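Local atomic coordinates of chitosanase (Bacillus subtilis subsp. subtilis str. 168, PDB entry 7C6C), a protein that cleaves beta-1,4 linkages between D-glucosamine residues within partly acetylated chitosan chains, probably helping the bacterium defend itself against invading fungi. Residues 13-16 with 17-21; 141-144 with 145-149; 205-208 with 209-212. All coordinates share one frame; numbering follows the deposited sequence.

How the contacts relate
Three local contacts, each on a continuous run of chain, come in series: contact 1 ends helix 5-20, contact 2 ends helix 134-147, and contact 3 spans the loop leading into helix 209-219. All belong to the glycosyl hydrolase 46 fold. The centres of contacts 1 and 2 lie about 13 Å apart. Those of contacts 1 and 3 are separated by about 11 Å, and those of contacts 2 and 3 by about 14 Å. Their side chains meet nevertheless: Thr15 probably hydrogen-bonds to Asp142, and Arg210 bridges both Asp142 and Glu19, the predicted proton donor. Residues remote in sequence are thus linked by a small charged network, through which two neighbouring helices probably help to place an active-site residue.

Contact 1: residues 13-16 with 17-21; sequences QLTS and IFENG
Leu14 with Phe18 and Thr15 with Glu19 form a local i/i+4 contact in the last turns of alpha-helix 5-20, which carries the predicted proton donor Glu19 within the lysozyme-clan fold of glycosyl hydrolase family 46. Regular backbone bonds hold it, from Ile17 N to Gln13 O (3.0 Å) through to Asn20 N and Ser16 O (2.8 Å). The ring of Phe18 folds back over the preceding turn, CG beside its own backbone N (chi1 -53°), and Leu14 O comes to lie 3.2 Å above the plane of the Phe18 ring, over its centre. Leu14 CB meets Phe18 CE2 at 4.0 Å. A large aromatic suits this site because it also packs on Val213 and Leu214 of helix 209-219 and on Tyr236.

Thr15 and Glu19 run side by side. Glu19 has two deposited conformers; in the one described here Thr15 CG2 lies 3.8 Å from Glu19 CG, and OE2 of the glutamate pairs with Arg210. The branched threonine can offer this methyl to its neighbour while OG1 turns to Asp142. Gly21 leaves the helix with phi 72°, a value glycine adopts easily. Ser16 OG is bonded to Thr22 O and also takes a hydrogen from a water 2.7 Å away, and that same water donates to Asn20 OD1 at 2.7 Å.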
ATOM      1  N   GLN A  13       2.549  10.238  -2.341  1.00  9.25           N
ATOM      2  CA  GLN A  13       1.418  11.155  -2.253  0.61  9.61           C
ATOM      3  C   GLN A  13       0.215  10.641  -3.034  1.00  9.32           C
ATOM      4  O   GLN A  13      -0.932  10.864  -2.623  1.00 10.10           O
ATOM      5  CB  GLN A  13       1.841  12.564  -2.666  0.61 10.20           C
ATOM      6  CG  GLN A  13       2.819  13.149  -1.667  0.61 11.40           C
ATOM      7  CD  GLN A  13       3.160  14.589  -1.953  0.61 11.83           C
ATOM      8  OE1 GLN A  13       2.611  15.200  -2.873  0.61 12.56           O
ATOM      9  NE2 GLN A  13       4.076  15.144  -1.166  0.61 13.07           N
ATOM     10  N   LEU A  14       0.452   9.924  -4.140  1.00  9.37           N
ATOM     11  CA  LEU A  14      -0.640   9.231  -4.818  1.00  9.17           C
ATOM     12  C   LEU A  14      -1.272   8.191  -3.896  1.00  9.29           C
ATOM     13  O   LEU A  14      -2.494   8.187  -3.683  1.00  9.74           O
ATOM     14  CB  LEU A  14      -0.131   8.576  -6.105  1.00 10.44           C
ATOM     15  CG  LEU A  14       0.185   9.552  -7.243  1.00 10.44           C
ATOM     16  CD1 LEU A  14       1.054   8.887  -8.296  1.00 11.50           C
ATOM     17  CD2 LEU A  14      -1.104  10.095  -7.847  1.00 11.20           C
ATOM     18  N   THR A  15      -0.446   7.326  -3.298  1.00  9.14           N
ATOM     19  CA  THR A  15      -0.968   6.336  -2.360  1.00  9.38           C
ATOM     20  C   THR A  15      -1.726   7.004  -1.223  1.00  9.31           C
ATOM     21  O   THR A  15      -2.786   6.522  -0.811  1.00 10.09           O
ATOM     22  CB  THR A  15       0.169   5.464  -1.828  1.00  9.67           C
ATOM     23  OG1 THR A  15       0.697   4.685  -2.909  1.00  9.87           O
ATOM     24  CG2 THR A  15      -0.308   4.543  -0.722  1.00 11.02           C
ATOM     25  N   SER A  16      -1.216   8.134  -0.730  1.00  9.51           N
ATOM     26  CA  SER A  16      -1.883   8.836   0.356  1.00  9.65           C
ATOM     27  C   SER A  16      -3.278   9.305  -0.055  1.00  9.38           C
ATOM     28  O   SER A  16      -4.219   9.245   0.746  1.00 10.03           O
ATOM     29  CB  SER A  16      -1.007   9.999   0.812  1.00  9.91           C
ATOM     30  OG  SER A  16      -1.538  10.636   1.958  1.00 10.12           O
ATOM     31  N   ILE A  17      -3.440   9.782  -1.294  1.00  9.61           N
ATOM     32  CA  ILE A  17      -4.778  10.113  -1.778  1.00  9.75           C
ATOM     33  C   ILE A  17      -5.663   8.874  -1.743  1.00 10.03           C
ATOM     34  O   ILE A  17      -6.804   8.906  -1.261  1.00 10.67           O
ATOM     35  CB  ILE A  17      -4.716  10.694  -3.201  1.00 10.77           C
ATOM     36  CG1 ILE A  17      -4.039  12.066  -3.193  1.00 10.83           C
ATOM     37  CG2 ILE A  17      -6.123  10.754  -3.808  1.00 11.53           C
ATOM     38  CD1 ILE A  17      -3.649  12.542  -4.583  1.00 12.30           C
ATOM     39  N   PHE A  18      -5.141   7.758  -2.260  1.00  9.74           N
ATOM     40  CA  PHE A  18      -5.943   6.546  -2.364  1.00 10.18           C
ATOM     41  C   PHE A  18      -6.338   6.015  -0.994  1.00 11.10           C
ATOM     42  O   PHE A  18      -7.434   5.475  -0.836  1.00 12.91           O
ATOM     43  CB  PHE A  18      -5.187   5.470  -3.146  1.00 10.56           C
ATOM     44  CG  PHE A  18      -4.680   5.921  -4.491  1.00 10.23           C
ATOM     45  CD1 PHE A  18      -5.353   6.886  -5.246  1.00 10.82           C
ATOM     46  CD2 PHE A  18      -3.520   5.366  -5.007  1.00 10.75           C
ATOM     47  CE1 PHE A  18      -4.865   7.281  -6.493  1.00 11.33           C
ATOM     48  CE2 PHE A  18      -3.029   5.756  -6.248  1.00 10.83           C
ATOM     49  CZ  PHE A  18      -3.702   6.713  -6.989  1.00 11.21           C
ATOM     50  N   GLU A  19      -5.475   6.168   0.005  1.00 10.95           N
ATOM     51  CA  GLU A  19      -5.743   5.636   1.337  0.61 11.72           C
ATOM     52  C   GLU A  19      -6.570   6.588   2.193  1.00 11.31           C
ATOM     53  O   GLU A  19      -7.455   6.147   2.935  1.00 13.17           O
ATOM     54  CB  GLU A  19      -4.427   5.321   2.057  0.61 13.91           C
ATOM     55  CG  GLU A  19      -3.510   4.371   1.301  0.61 15.72           C
ATOM     56  CD  GLU A  19      -3.941   2.924   1.411  0.61 17.52           C
ATOM     57  OE1 GLU A  19      -4.155   2.453   2.547  0.61 17.98           O
ATOM     58  OE2 GLU A  19      -4.074   2.264   0.359  0.61 19.22           O
ATOM     59  N   ASN A  20      -6.289   7.888   2.116  1.00 10.57           N
ATOM     60  CA  ASN A  20      -6.830   8.836   3.075  1.00 11.29           C
ATOM     61  C   ASN A  20      -7.394  10.110   2.470  1.00 11.35           C
ATOM     62  O   ASN A  20      -7.816  10.986   3.229  1.00 12.66           O
ATOM     63  CB  ASN A  20      -5.764   9.218   4.115  1.00 12.57           C
ATOM     64  CG  ASN A  20      -5.259   8.026   4.897  1.00 12.30           C
ATOM     65  OD1 ASN A  20      -4.129   7.584   4.705  1.00 13.08           O
ATOM     66  ND2 ASN A  20      -6.099   7.495   5.780  1.00 13.77           N
ATOM     67  N   GLY A  21      -7.397  10.263   1.148  1.00 11.34           N
ATOM     68  CA  GLY A  21      -8.012  11.441   0.564  1.00 12.43           C
ATOM     69  C   GLY A  21      -7.235  12.717   0.786  1.00 12.04           C
ATOM     70  O   GLY A  21      -7.825  13.802   0.799  1.00 13.57           O
TER
HETATM   71  O   HOH W   1      -1.857   8.885   4.020  1.00 11.05           O

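Contact 2: residues 141-144 with 145-149; sequences YDTV and IQHGD
Thr143 packs on His147, and Tyr141 on Ile145, along the C-terminal turns of alpha-helix 134-147, a helix near the centre of the glycosyl hydrolase 46 fold that runs out at Gly148. The tight part is the Thr143-His147 pair. Thr143 O accepts from His147 N at 2.8 Å and also sits at the edge of the imidazole, in its plane, with His147 CD2 3.2 Å from Thr143 O. Thr143 CG2, turned anti to its own nitrogen, reaches the same His147 CD2 at 3.6 Å, but from out of the ring plane. Beyond the segments, His147 ND1 bonds to Asp154 O and NE2 to Arg188 NE, which fixes the ring's rotation and is consistent with a neutral histidine protonated at ND1.

On another flank, Ile145 CD1 approaches the Tyr141 ring obliquely, 3.7 Å from Tyr141 CE1. Tyrosine suits this place because its ring packs against isoleucine while its hydroxyl reaches Glu12 and Asn114. Buried Asp142 divides its oxygens, OD1 taking Thr15 OG1 and Arg210 NH2 and OD2 pairing with Arg188; the extended Gln146 meets Arg188 through OE1 and Ser207 OG through NE2.

The partly exposed end of the contact is looser. Gly148 takes phi 78°, easy for glycine. Its bond from Gly148 N to Val144 O is short, 2.8 Å, but bent: the N-H...O angle has fallen to 139° and the donor stands 36° out of the carbonyl plane. Past it, Asp149 pairs with Arg125 through OD1. Here Val144 CG2 touches Asp149 CB at 3.8 Å.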
ATOM      1  N   TYR A 141       4.528  -0.152  -6.265  1.00 10.74           N
ATOM      2  CA  TYR A 141       4.598   0.268  -4.869  1.00 10.70           C
ATOM      3  C   TYR A 141       3.199   0.403  -4.273  1.00 10.72           C
ATOM      4  O   TYR A 141       2.913  -0.128  -3.192  1.00 11.07           O
ATOM      5  CB  TYR A 141       5.360   1.595  -4.838  1.00 10.81           C
ATOM      6  CG  TYR A 141       5.780   2.185  -3.507  1.00 10.19           C
ATOM      7  CD1 TYR A 141       5.682   1.484  -2.310  1.00 10.43           C
ATOM      8  CD2 TYR A 141       6.299   3.475  -3.466  1.00 10.40           C
ATOM      9  CE1 TYR A 141       6.087   2.059  -1.112  1.00 10.37           C
ATOM     10  CE2 TYR A 141       6.702   4.053  -2.289  1.00 10.50           C
ATOM     11  CZ  TYR A 141       6.593   3.343  -1.113  1.00 10.15           C
ATOM     12  OH  TYR A 141       7.006   3.911   0.071  1.00 10.79           O
ATOM     13  N   ASP A 142       2.301   1.097  -4.978  1.00 10.25           N
ATOM     14  CA  ASP A 142       0.932   1.227  -4.490  1.00 10.03           C
ATOM     15  C   ASP A 142       0.255  -0.134  -4.394  1.00 10.29           C
ATOM     16  O   ASP A 142      -0.503  -0.399  -3.450  1.00 10.92           O
ATOM     17  CB  ASP A 142       0.125   2.139  -5.408  1.00 10.16           C
ATOM     18  CG  ASP A 142      -1.261   2.388  -4.872  1.00 10.24           C
ATOM     19  OD1 ASP A 142      -1.366   3.068  -3.833  1.00 10.25           O
ATOM     20  OD2 ASP A 142      -2.237   1.879  -5.465  1.00 10.73           O
ATOM     21  N   THR A 143       0.519  -1.013  -5.365  1.00 10.18           N
ATOM     22  CA  THR A 143      -0.134  -2.316  -5.390  1.00 11.07           C
ATOM     23  C   THR A 143       0.249  -3.150  -4.175  1.00 11.30           C
ATOM     24  O   THR A 143      -0.613  -3.760  -3.536  1.00 11.45           O
ATOM     25  CB  THR A 143       0.213  -3.061  -6.682  1.00 11.62           C
ATOM     26  OG1 THR A 143      -0.248  -2.304  -7.806  1.00 12.10           O
ATOM     27  CG2 THR A 143      -0.456  -4.432  -6.716  1.00 12.28           C
ATOM     28  N   VAL A 144       1.539  -3.194  -3.838  1.00 11.52           N
ATOM     29  CA  VAL A 144       1.928  -4.041  -2.713  1.00 11.97           C
ATOM     30  C   VAL A 144       1.357  -3.505  -1.406  1.00 11.68           C
ATOM     31  O   VAL A 144       1.016  -4.282  -0.507  1.00 12.17           O
ATOM     32  CB  VAL A 144       3.453  -4.281  -2.672  1.00 12.74           C
ATOM     33  CG1 VAL A 144       4.200  -3.052  -2.186  1.00 13.42           C
ATOM     34  CG2 VAL A 144       3.784  -5.480  -1.787  1.00 14.07           C
ATOM     35  N   ILE A 145       1.210  -2.186  -1.288  1.00 11.34           N
ATOM     36  CA  ILE A 145       0.643  -1.616  -0.073  1.00 11.62           C
ATOM     37  C   ILE A 145      -0.796  -2.072   0.114  1.00 11.79           C
ATOM     38  O   ILE A 145      -1.210  -2.413   1.229  1.00 13.75           O
ATOM     39  CB  ILE A 145       0.788  -0.083  -0.072  1.00 12.12           C
ATOM     40  CG1 ILE A 145       2.245   0.304   0.201  1.00 13.03           C
ATOM     41  CG2 ILE A 145      -0.146   0.544   0.955  1.00 12.79           C
ATOM     42  CD1 ILE A 145       2.549   1.742  -0.053  1.00 13.62           C
ATOM     43  N   GLN A 146      -1.580  -2.103  -0.966  1.00 11.20           N
ATOM     44  CA  GLN A 146      -2.973  -2.511  -0.828  1.00 11.18           C
ATOM     45  C   GLN A 146      -3.128  -4.030  -0.802  1.00 11.71           C
ATOM     46  O   GLN A 146      -3.898  -4.565   0.005  1.00 12.50           O
ATOM     47  CB  GLN A 146      -3.830  -1.907  -1.939  1.00 12.13           C
ATOM     48  CG  GLN A 146      -5.282  -2.349  -1.846  1.00 12.84           C
ATOM     49  CD  GLN A 146      -6.202  -1.634  -2.823  1.00 12.58           C
ATOM     50  OE1 GLN A 146      -5.814  -1.310  -3.947  1.00 13.53           O
ATOM     51  NE2 GLN A 146      -7.445  -1.421  -2.410  1.00 14.45           N
ATOM     52  N   HIS A 147      -2.410  -4.741  -1.669  1.00 11.54           N
ATOM     53  CA  HIS A 147      -2.653  -6.163  -1.881  1.00 12.05           C
ATOM     54  C   HIS A 147      -1.776  -7.067  -1.029  1.00 12.75           C
ATOM     55  O   HIS A 147      -2.092  -8.254  -0.883  1.00 13.54           O
ATOM     56  CB  HIS A 147      -2.445  -6.504  -3.360  1.00 12.43           C
ATOM     57  CG  HIS A 147      -3.421  -5.835  -4.273  1.00 12.47           C
ATOM     58  ND1 HIS A 147      -4.487  -6.500  -4.846  1.00 13.18           N
ATOM     59  CD2 HIS A 147      -3.492  -4.557  -4.713  1.00 12.79           C
ATOM     60  CE1 HIS A 147      -5.167  -5.656  -5.603  1.00 13.08           C
ATOM     61  NE2 HIS A 147      -4.586  -4.469  -5.538  1.00 12.77           N
ATOM     62  N   GLY A 148      -0.690  -6.544  -0.471  1.00 13.21           N
ATOM     63  CA  GLY A 148       0.259  -7.354   0.263  1.00 13.95           C
ATOM     64  C   GLY A 148       1.185  -8.134  -0.652  1.00 15.28           C
ATOM     65  O   GLY A 148       0.949  -8.285  -1.850  1.00 15.47           O
ATOM     66  N   ASP A 149       2.258  -8.660  -0.059  1.00 16.18           N
ATOM     67  CA  ASP A 149       3.245  -9.471  -0.771  1.00 18.48           C
ATOM     68  C   ASP A 149       3.164 -10.945  -0.373  1.00 18.80           C
ATOM     69  O   ASP A 149       4.180 -11.634  -0.284  1.00 19.17           O
ATOM     70  CB  ASP A 149       4.656  -8.926  -0.556  1.00 19.92           C
ATOM     71  CG  ASP A 149       5.665  -9.461  -1.566  1.00 21.87           C
ATOM     72  OD1 ASP A 149       5.264  -9.879  -2.672  1.00 22.00           O
ATOM     73  OD2 ASP A 149       6.874  -9.463  -1.247  1.00 24.37           O
TER

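Contact 3: residues 205-208 with 209-212; sequences RESV and ARVD. With LMR ((2S)-2-hydroxybutanedioic acid), chain B.
Ser207 touches Arg210 where the chain enters helix 209-219. Arg210 N donates to Ser207 O at 3.1 Å, and the arginine's methylenes curl over the same acceptor: CG lies between its own backbone N and carbonyl carbon (chi1 71°), which brings Arg210 CD within 3.2 Å of Ser207 O. Ser207 CB comes to the edge of the guanidinium, near its plane. Val211 N makes the next bond, to Val208 O at 2.9 Å. Both bonds span three residues, and both donors stand above the carbonyl planes, as expected where a helix is only beginning.

On another side of this first turn sits a bound malate. The small methyl Ala209 CB leaves room for its carboxylate, 3.6 Å from O4B of the malate, and Asp212 OD2 approaches the malate C3 at 3.5 Å. These are packing contacts; the malate's hydrogen bonds include those to Ser233 OG and the backbone nitrogens of Asn234 and Glu235.

Further out, a type I turn from Arg205 to Val208 presents the two carbonyls. A water ties the turn to the helix start, donating to Glu206 O at 2.7 Å and accepting from Ala209 N at 2.9 Å. Ser207, small and polar, fits the turn because OG can bond both Trp204 O and Gln146 NE2, while Val208 packs on Tyr189 and Leu192.

Arg210 leaves the helix on a side away from the malate, and its chain, bent at chi3, ends at two acids, Asp142 and Glu19, both met by NH2. Arginine suits this task, since one delocalised cation can serve both carboxylates; held from behind by the turn, it probably helps orient the predicted proton donor.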
ATOM      1  N   ARG A 205     -13.785  -2.805  -3.774  1.00 15.89           N
ATOM      2  CA  ARG A 205     -14.631  -2.319  -4.858  1.00 17.59           C
ATOM      3  C   ARG A 205     -14.699  -0.791  -4.818  1.00 18.57           C
ATOM      4  O   ARG A 205     -14.758  -0.143  -5.852  1.00 19.52           O
ATOM      5  CB  ARG A 205     -16.028  -2.954  -4.795  1.00 19.90           C
ATOM      6  CG  ARG A 205     -16.077  -4.328  -5.450  1.00 22.54           C
ATOM      7  CD  ARG A 205     -17.369  -5.100  -5.187  1.00 26.59           C
ATOM      8  NE  ARG A 205     -17.227  -6.484  -5.641  1.00 30.55           N
ATOM      9  CZ  ARG A 205     -17.892  -7.528  -5.150  1.00 33.87           C
ATOM     10  NH1 ARG A 205     -17.671  -8.738  -5.640  1.00 35.29           N
ATOM     11  NH2 ARG A 205     -18.787  -7.373  -4.186  1.00 35.24           N
ATOM     12  N   GLU A 206     -14.670  -0.222  -3.617  1.00 19.31           N
ATOM     13  CA  GLU A 206     -14.698   1.223  -3.452  1.00 20.85           C
ATOM     14  C   GLU A 206     -13.356   1.881  -3.736  1.00 18.45           C
ATOM     15  O   GLU A 206     -13.277   3.111  -3.709  1.00 19.41           O
ATOM     16  CB  GLU A 206     -15.165   1.584  -2.038  1.00 26.36           C
ATOM     17  CG  GLU A 206     -16.657   1.849  -1.935  1.00 31.39           C
ATOM     18  CD  GLU A 206     -17.097   3.023  -2.792  1.00 35.53           C
ATOM     19  OE1 GLU A 206     -17.698   2.787  -3.861  1.00 37.12           O
ATOM     20  OE2 GLU A 206     -16.836   4.183  -2.402  1.00 37.37           O
ATOM     21  N   SER A 207     -12.312   1.097  -4.007  1.00 15.74           N
ATOM     22  CA  SER A 207     -10.965   1.609  -4.214  1.00 14.81           C
ATOM     23  C   SER A 207     -10.533   1.586  -5.673  1.00 14.19           C
ATOM     24  O   SER A 207      -9.414   2.017  -5.972  1.00 14.05           O
ATOM     25  CB  SER A 207      -9.961   0.797  -3.389  1.00 15.15           C
ATOM     26  OG  SER A 207      -9.673  -0.435  -4.023  1.00 15.98           O
ATOM     27  N   VAL A 208     -11.380   1.100  -6.586  1.00 15.01           N
ATOM     28  CA  VAL A 208     -10.956   0.904  -7.970  1.00 15.72           C
ATOM     29  C   VAL A 208     -10.548   2.202  -8.642  1.00 14.92           C
ATOM     30  O   VAL A 208      -9.798   2.172  -9.621  1.00 15.40           O
ATOM     31  CB  VAL A 208     -12.025   0.160  -8.805  1.00 17.32           C
ATOM     32  CG1 VAL A 208     -12.242  -1.236  -8.262  1.00 19.59           C
ATOM     33  CG2 VAL A 208     -13.332   0.951  -8.840  1.00 17.64           C
ATOM     34  N   ALA A 209     -11.018   3.348  -8.142  1.00 14.25           N
ATOM     35  CA  ALA A 209     -10.662   4.617  -8.767  1.00 14.64           C
ATOM     36  C   ALA A 209      -9.154   4.834  -8.808  1.00 13.15           C
ATOM     37  O   ALA A 209      -8.668   5.553  -9.683  1.00 13.93           O
ATOM     38  CB  ALA A 209     -11.353   5.785  -8.063  1.00 16.53           C
ATOM     39  N   ARG A 210      -8.398   4.239  -7.878  1.00 12.16           N
ATOM     40  CA  ARG A 210      -6.949   4.428  -7.908  1.00 11.44           C
ATOM     41  C   ARG A 210      -6.344   3.885  -9.192  1.00 11.62           C
ATOM     42  O   ARG A 210      -5.361   4.441  -9.699  1.00 12.03           O
ATOM     43  CB  ARG A 210      -6.288   3.832  -6.659  1.00 11.10           C
ATOM     44  CG  ARG A 210      -6.263   2.313  -6.583  1.00 11.96           C
ATOM     45  CD  ARG A 210      -6.284   1.845  -5.138  1.00 11.79           C
ATOM     46  NE  ARG A 210      -5.025   2.101  -4.439  1.00 11.65           N
ATOM     47  CZ  ARG A 210      -4.901   2.031  -3.117  1.00 11.44           C
ATOM     48  NH1 ARG A 210      -5.969   1.774  -2.371  1.00 13.10           N
ATOM     49  NH2 ARG A 210      -3.726   2.224  -2.537  1.00 11.70           N
ATOM     50  N   VAL A 211      -6.929   2.820  -9.746  1.00 12.23           N
ATOM     51  CA  VAL A 211      -6.450   2.295 -11.021  1.00 13.22           C
ATOM     52  C   VAL A 211      -6.609   3.340 -12.119  1.00 12.60           C
ATOM     53  O   VAL A 211      -5.700   3.553 -12.933  1.00 13.22           O
ATOM     54  CB  VAL A 211      -7.160   0.974 -11.370  1.00 15.00           C
ATOM     55  CG1 VAL A 211      -6.794   0.544 -12.784  1.00 16.21           C
ATOM     56  CG2 VAL A 211      -6.784  -0.107 -10.371  1.00 16.51           C
ATOM     57  N   ASP A 212      -7.755   4.030 -12.149  1.00 12.84           N
ATOM     58  CA  ASP A 212      -7.969   5.040 -13.180  1.00 14.03           C
ATOM     59  C   ASP A 212      -7.091   6.267 -12.970  1.00 12.55           C
ATOM     60  O   ASP A 212      -6.646   6.874 -13.950  1.00 13.21           O
ATOM     61  CB  ASP A 212      -9.443   5.431 -13.265  1.00 17.13           C
ATOM     62  CG  ASP A 212      -9.770   6.163 -14.552  1.00 20.26           C
ATOM     63  OD1 ASP A 212      -9.552   5.585 -15.641  1.00 21.73           O
ATOM     64  OD2 ASP A 212     -10.234   7.317 -14.480  1.00 22.68           O
TER
HETATM   65  C1  LMR B 301     -13.236   9.745 -13.130  1.00 33.89           C
HETATM   66  O1A LMR B 301     -12.952  10.637 -12.303  1.00 32.20           O
HETATM   67  O1B LMR B 301     -13.116   9.904 -14.363  1.00 34.66           O
HETATM   68  C2  LMR B 301     -13.754   8.427 -12.634  1.00 33.46           C
HETATM   69  O2  LMR B 301     -14.234   7.675 -13.754  1.00 34.59           O
HETATM   70  C3  LMR B 301     -12.651   7.637 -11.931  1.00 31.44           C
HETATM   71  C4  LMR B 301     -12.324   8.231 -10.576  1.00 29.41           C
HETATM   72  O4A LMR B 301     -13.250   8.365  -9.745  1.00 28.29           O
HETATM   73  O4B LMR B 301     -11.140   8.559 -10.330  1.00 28.95           O
HETATM   74  O   HOH W   2     -13.166   3.916  -6.271  1.00 21.60           O